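Pentafunctional AROM polypeptide (Schizosaccharomyces pombe, PDB 5SWV) probably catalyses five consecutive steps of the shikimate pathway, this fragment carrying its dehydroquinate dehydratase and shikimate dehydrogenase activities. Local coordinates at residues Lys462-Asp476 against Leu486-Gly500. Sequence-based numbering, arbitrary orientation.
Sequences KALLANKADGGVFLD and LMAVASDLEWKCCNG
A beta-alpha-beta unit joins 462-476 to 486-500: strand 472-476 passes through helix 485-492 to strand 496-498, the parallel edge strand beside it. Four backbone bonds join the strands in a ladder, from Lys496 N to Gly472 O (3.2 Å) through Phe474, whose N and O both bind the partner strand, to Asp476 N on Cys498 O. On the sheet face under helix 485-492, Phe474 CG lies anti to the backbone N (chi1 173°); Ala490 CB sits over one ring face, 3.8 Å from CG, while Leu486 CB and Met487 approach obliquely at CZ and CE2. Trp495, whose N bonds to Ala490 O in the Schellman motif that ends helix 485-492, is clamped between Leu465 CD2 over one face and Lys468 CG over the other, the latter a CH-pi contact 3.3 Å from Trp495 CE2. Its NE1 donates to Leu465 O, which lies near the indole plane (2.9 Å, 156° at the hydrogen). Lys468, bent at chi2 and chi3, hydrogen-bonds through NZ to Glu494 O (2.9 Å) from above the carbonyl plane. Helix 353-364 covers the opposite side of the sheet at Val473, Leu475 and Cys498, completing the alpha/beta/alpha layering typical of a Rossmann-like dinucleotide-binding domain, as in shikimate dehydrogenases.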
loop_
_atom_site.group_PDB
_atom_site.type_symbol
_atom_site.label_atom_id
_atom_site.label_comp_id
_atom_site.label_asym_id
_atom_site.label_seq_id
_atom_site.Cartn_x
_atom_site.Cartn_y
_atom_site.Cartn_z
ATOM N N LYS A 462 18.197 -15.280 -25.764
ATOM C CA LYS A 462 17.641 -14.822 -27.041
ATOM C C LYS A 462 16.436 -15.643 -27.490
ATOM O O LYS A 462 15.407 -15.084 -27.848
ATOM C CB LYS A 462 18.701 -14.885 -28.132
ATOM C CG LYS A 462 19.660 -13.705 -28.142
ATOM C CD LYS A 462 20.762 -13.935 -29.179
ATOM C CE LYS A 462 21.355 -12.627 -29.691
ATOM N NZ LYS A 462 21.990 -11.849 -28.592
ATOM N N ALA A 463 16.573 -16.964 -27.454
ATOM C CA ALA A 463 15.523 -17.870 -27.910
ATOM C C ALA A 463 14.248 -17.791 -27.070
ATOM O O ALA A 463 13.159 -17.682 -27.619
ATOM C CB ALA A 463 16.036 -19.299 -27.933
ATOM N N LEU A 464 14.398 -17.852 -25.744
ATOM C CA LEU A 464 13.263 -17.804 -24.801
ATOM C C LEU A 464 12.508 -16.486 -24.835
ATOM O O LEU A 464 11.278 -16.476 -24.803
ATOM C CB LEU A 464 13.750 -18.041 -23.372
ATOM C CG LEU A 464 14.266 -19.453 -23.068
ATOM C CD1 LEU A 464 15.167 -19.457 -21.829
ATOM C CD2 LEU A 464 13.102 -20.427 -22.917
ATOM N N LEU A 465 13.251 -15.381 -24.893
ATOM C CA LEU A 465 12.642 -14.051 -24.957
ATOM C C LEU A 465 11.769 -13.829 -26.192
ATOM O O LEU A 465 10.844 -13.021 -26.141
ATOM C CB LEU A 465 13.706 -12.949 -24.862
ATOM C CG LEU A 465 14.449 -12.811 -23.528
ATOM C CD1 LEU A 465 15.528 -11.744 -23.619
ATOM C CD2 LEU A 465 13.488 -12.503 -22.397
ATOM N N ALA A 466 12.065 -14.535 -27.287
ATOM C CA ALA A 466 11.228 -14.526 -28.495
ATOM C C ALA A 466 9.809 -14.959 -28.172
ATOM O O ALA A 466 8.841 -14.358 -28.648
ATOM C CB ALA A 466 11.809 -15.433 -29.577
ATOM N N ASN A 467 9.687 -15.985 -27.341
ATOM C CA ASN A 467 8.389 -16.541 -27.034
ATOM C C ASN A 467 7.784 -15.800 -25.845
ATOM O O ASN A 467 8.146 -16.049 -24.691
ATOM C CB ASN A 467 8.518 -18.047 -26.792
ATOM C CG ASN A 467 7.254 -18.803 -27.129
ATOM O OD1 ASN A 467 7.154 -19.998 -26.856
ATOM N ND2 ASN A 467 6.285 -18.123 -27.735
ATOM N N LYS A 468 6.851 -14.895 -26.144
ATOM C CA LYS A 468 6.481 -13.810 -25.238
ATOM C C LYS A 468 4.971 -13.574 -25.148
ATOM O O LYS A 468 4.306 -13.387 -26.165
ATOM C CB LYS A 468 7.170 -12.540 -25.730
ATOM C CG LYS A 468 7.239 -11.410 -24.715
ATOM C CD LYS A 468 6.088 -10.432 -24.822
ATOM C CE LYS A 468 6.407 -9.232 -25.683
ATOM N NZ LYS A 468 5.346 -8.221 -25.445
ATOM N N ALA A 469 4.438 -13.554 -23.930
ATOM C CA ALA A 469 3.004 -13.318 -23.716
ATOM C C ALA A 469 2.690 -11.840 -23.806
ATOM O O ALA A 469 3.519 -10.991 -23.488
ATOM C CB ALA A 469 2.565 -13.849 -22.361
ATOM N N ASP A 470 1.471 -11.521 -24.210
ATOM C CA ASP A 470 1.058 -10.128 -24.232
ATOM C C ASP A 470 1.259 -9.522 -22.855
ATOM O O ASP A 470 0.950 -10.162 -21.844
ATOM C CB ASP A 470 -0.405 -9.977 -24.648
ATOM C CG ASP A 470 -0.625 -10.252 -26.119
ATOM O OD1 ASP A 470 0.291 -10.023 -26.950
ATOM O OD2 ASP A 470 -1.740 -10.703 -26.437
ATOM N N GLY A 471 1.806 -8.302 -22.849
ATOM C CA GLY A 471 2.052 -7.531 -21.641
ATOM C C GLY A 471 3.144 -8.088 -20.756
ATOM O O GLY A 471 3.188 -7.766 -19.578
ATOM N N GLY A 472 4.027 -8.913 -21.318
ATOM C CA GLY A 472 5.070 -9.583 -20.540
ATOM C C GLY A 472 6.126 -8.596 -20.106
ATOM O O GLY A 472 6.442 -7.684 -20.859
ATOM N N VAL A 473 6.671 -8.776 -18.901
ATOM C CA VAL A 473 7.599 -7.795 -18.302
ATOM C C VAL A 473 8.975 -8.411 -18.061
ATOM O O VAL A 473 9.082 -9.529 -17.556
ATOM C CB VAL A 473 7.058 -7.215 -16.968
ATOM C CG1 VAL A 473 8.041 -6.224 -16.343
ATOM C CG2 VAL A 473 5.696 -6.564 -17.173
ATOM N N PHE A 474 10.007 -7.658 -18.439
ATOM C CA PHE A 474 11.403 -8.004 -18.202
ATOM C C PHE A 474 11.982 -7.029 -17.199
ATOM O O PHE A 474 11.827 -5.820 -17.364
ATOM C CB PHE A 474 12.177 -7.873 -19.500
ATOM C CG PHE A 474 13.654 -8.034 -19.338
ATOM C CD1 PHE A 474 14.241 -9.292 -19.408
ATOM C CD2 PHE A 474 14.469 -6.935 -19.124
ATOM C CE1 PHE A 474 15.612 -9.451 -19.258
ATOM C CE2 PHE A 474 15.840 -7.087 -18.973
ATOM C CZ PHE A 474 16.411 -8.344 -19.033
ATOM N N LEU A 475 12.667 -7.546 -16.183
ATOM C CA LEU A 475 13.338 -6.707 -15.181
ATOM C C LEU A 475 14.819 -7.054 -15.079
ATOM O O LEU A 475 15.166 -8.207 -14.882
ATOM C CB LEU A 475 12.684 -6.895 -13.813
ATOM C CG LEU A 475 13.375 -6.255 -12.604
ATOM C CD1 LEU A 475 13.434 -4.750 -12.747
ATOM C CD2 LEU A 475 12.635 -6.626 -11.337
ATOM N N ASP A 476 15.689 -6.062 -15.182
ATOM C CA ASP A 476 17.108 -6.274 -14.934
ATOM C C ASP A 476 17.431 -5.606 -13.621
ATOM O O ASP A 476 17.127 -4.438 -13.458
ATOM C CB ASP A 476 17.943 -5.656 -16.055
ATOM C CG ASP A 476 19.382 -6.141 -16.057
ATOM O OD1 ASP A 476 19.961 -6.329 -14.967
ATOM O OD2 ASP A 476 19.945 -6.311 -17.159
ATOM N N LEU A 486 21.215 -6.874 -21.874
ATOM C CA LEU A 486 20.043 -7.761 -21.960
ATOM C C LEU A 486 18.740 -7.018 -22.172
ATOM O O LEU A 486 17.856 -7.496 -22.883
ATOM C CB LEU A 486 19.904 -8.638 -20.710
ATOM C CG LEU A 486 20.842 -9.836 -20.594
ATOM C CD1 LEU A 486 20.524 -10.594 -19.320
ATOM C CD2 LEU A 486 20.727 -10.755 -21.799
ATOM N N MET A 487 18.620 -5.859 -21.537
ATOM C CA MET A 487 17.451 -5.003 -21.724
ATOM C C MET A 487 17.230 -4.699 -23.204
ATOM O O MET A 487 16.101 -4.770 -23.682
ATOM C CB MET A 487 17.572 -3.702 -20.923
ATOM C CG MET A 487 16.336 -3.417 -20.097
ATOM S SD MET A 487 16.494 -1.993 -19.007
ATOM C CE MET A 487 17.643 -2.548 -17.756
ATOM N N ALA A 488 18.310 -4.394 -23.925
ATOM C CA ALA A 488 18.227 -4.131 -25.374
ATOM C C ALA A 488 17.665 -5.331 -26.145
ATOM O O ALA A 488 16.736 -5.171 -26.957
ATOM C CB ALA A 488 19.584 -3.736 -25.933
ATOM N N VAL A 489 18.217 -6.518 -25.863
ATOM C CA VAL A 489 17.773 -7.764 -26.500
ATOM C C VAL A 489 16.278 -7.919 -26.283
ATOM O O VAL A 489 15.531 -8.215 -27.226
ATOM C CB VAL A 489 18.498 -9.011 -25.928
ATOM C CG1 VAL A 489 17.839 -10.298 -26.422
ATOM C CG2 VAL A 489 19.984 -9.002 -26.282
ATOM N N ALA A 490 15.874 -7.702 -25.030
ATOM C CA ALA A 490 14.504 -7.880 -24.596
ATOM C C ALA A 490 13.604 -6.858 -25.247
ATOM O O ALA A 490 12.533 -7.204 -25.751
ATOM C CB ALA A 490 14.419 -7.773 -23.080
ATOM N N SER A 491 14.049 -5.604 -25.252
ATOM C CA SER A 491 13.253 -4.488 -25.784
ATOM C C SER A 491 12.959 -4.654 -27.288
ATOM O O SER A 491 11.813 -4.472 -27.712
ATOM C CB SER A 491 13.952 -3.148 -25.514
ATOM O OG SER A 491 13.112 -2.063 -25.863
ATOM N N ASP A 492 13.985 -5.031 -28.060
ATOM C CA ASP A 492 13.831 -5.414 -29.483
ATOM C C ASP A 492 12.813 -6.532 -29.707
ATOM O O ASP A 492 12.135 -6.562 -30.737
ATOM C CB ASP A 492 15.176 -5.869 -30.075
ATOM C CG ASP A 492 16.220 -4.749 -30.119
ATOM O OD1 ASP A 492 15.849 -3.552 -29.996
ATOM O OD2 ASP A 492 17.422 -5.082 -30.276
ATOM N N LEU A 493 12.724 -7.450 -28.746
ATOM C CA LEU A 493 11.695 -8.494 -28.751
ATOM C C LEU A 493 10.375 -8.048 -28.090
ATOM O O LEU A 493 9.500 -8.872 -27.807
ATOM C CB LEU A 493 12.256 -9.772 -28.121
ATOM C CG LEU A 493 13.500 -10.315 -28.848
ATOM C CD1 LEU A 493 14.116 -11.459 -28.058
ATOM C CD2 LEU A 493 13.195 -10.744 -30.286
ATOM N N GLU A 494 10.239 -6.739 -27.879
ATOM C CA GLU A 494 8.971 -6.066 -27.569
ATOM C C GLU A 494 8.511 -6.268 -26.133
ATOM O O GLU A 494 7.327 -6.176 -25.835
ATOM C CB GLU A 494 7.870 -6.439 -28.590
ATOM C CG GLU A 494 8.366 -6.461 -30.044
ATOM C CD GLU A 494 7.305 -6.121 -31.081
ATOM O OE1 GLU A 494 6.095 -6.205 -30.765
ATOM O OE2 GLU A 494 7.697 -5.768 -32.222
ATOM N N TRP A 495 9.458 -6.512 -25.237
ATOM C CA TRP A 495 9.138 -6.665 -23.824
ATOM C C TRP A 495 8.931 -5.290 -23.222
ATOM O O TRP A 495 9.569 -4.322 -23.647
ATOM C CB TRP A 495 10.249 -7.390 -23.061
ATOM C CG TRP A 495 10.285 -8.874 -23.273
ATOM C CD1 TRP A 495 10.839 -9.535 -24.317
ATOM C CD2 TRP A 495 9.771 -9.874 -22.395
ATOM N NE1 TRP A 495 10.699 -10.887 -24.155
ATOM C CE2 TRP A 495 10.050 -11.125 -22.977
ATOM C CE3 TRP A 495 9.108 -9.834 -21.165
ATOM C CZ2 TRP A 495 9.674 -12.335 -22.383
ATOM C CZ3 TRP A 495 8.737 -11.038 -20.565
ATOM C CH2 TRP A 495 9.017 -12.274 -21.183
ATOM N N LYS A 496 8.028 -5.225 -22.244
ATOM C CA LYS A 496 7.876 -4.072 -21.359
ATOM C C LYS A 496 9.041 -4.180 -20.375
ATOM O O LYS A 496 9.140 -5.171 -19.673
ATOM C CB LYS A 496 6.515 -4.158 -20.643
ATOM C CG LYS A 496 5.859 -2.844 -20.203
ATOM C CD LYS A 496 4.349 -3.072 -19.988
ATOM C CE LYS A 496 3.542 -1.786 -19.760
ATOM N NZ LYS A 496 3.349 -1.437 -18.317
ATOM N N CYS A 497 9.949 -3.205 -20.357
ATOM C CA CYS A 497 11.207 -3.327 -19.598
ATOM C C CYS A 497 11.291 -2.401 -18.399
ATOM O O CYS A 497 10.846 -1.260 -18.464
ATOM C CB CYS A 497 12.398 -3.039 -20.496
ATOM S SG CYS A 497 12.596 -4.264 -21.794
ATOM N N CYS A 498 11.893 -2.913 -17.324
ATOM C CA CYS A 498 12.169 -2.167 -16.103
ATOM C C CYS A 498 13.619 -2.328 -15.715
ATOM O O CYS A 498 14.218 -3.369 -15.979
ATOM C CB CYS A 498 11.324 -2.695 -14.966
ATOM S SG CYS A 498 9.576 -2.693 -15.334
ATOM N N ASN A 499 14.169 -1.312 -15.056
ATOM C CA ASN A 499 15.577 -1.310 -14.678
ATOM C C ASN A 499 15.768 -1.409 -13.181
ATOM O O ASN A 499 14.815 -1.258 -12.416
ATOM C CB ASN A 499 16.318 -0.096 -15.275
ATOM C CG ASN A 499 15.956 1.238 -14.625
ATOM O OD1 ASN A 499 15.015 1.374 -13.829
ATOM N ND2 ASN A 499 16.729 2.248 -14.984
ATOM N N GLY A 500 17.012 -1.651 -12.782
ATOM C CA GLY A 500 17.355 -1.910 -11.390
ATOM C C GLY A 500 17.246 -0.701 -10.494
ATOM O O GLY A 500 17.125 -0.821 -9.285
#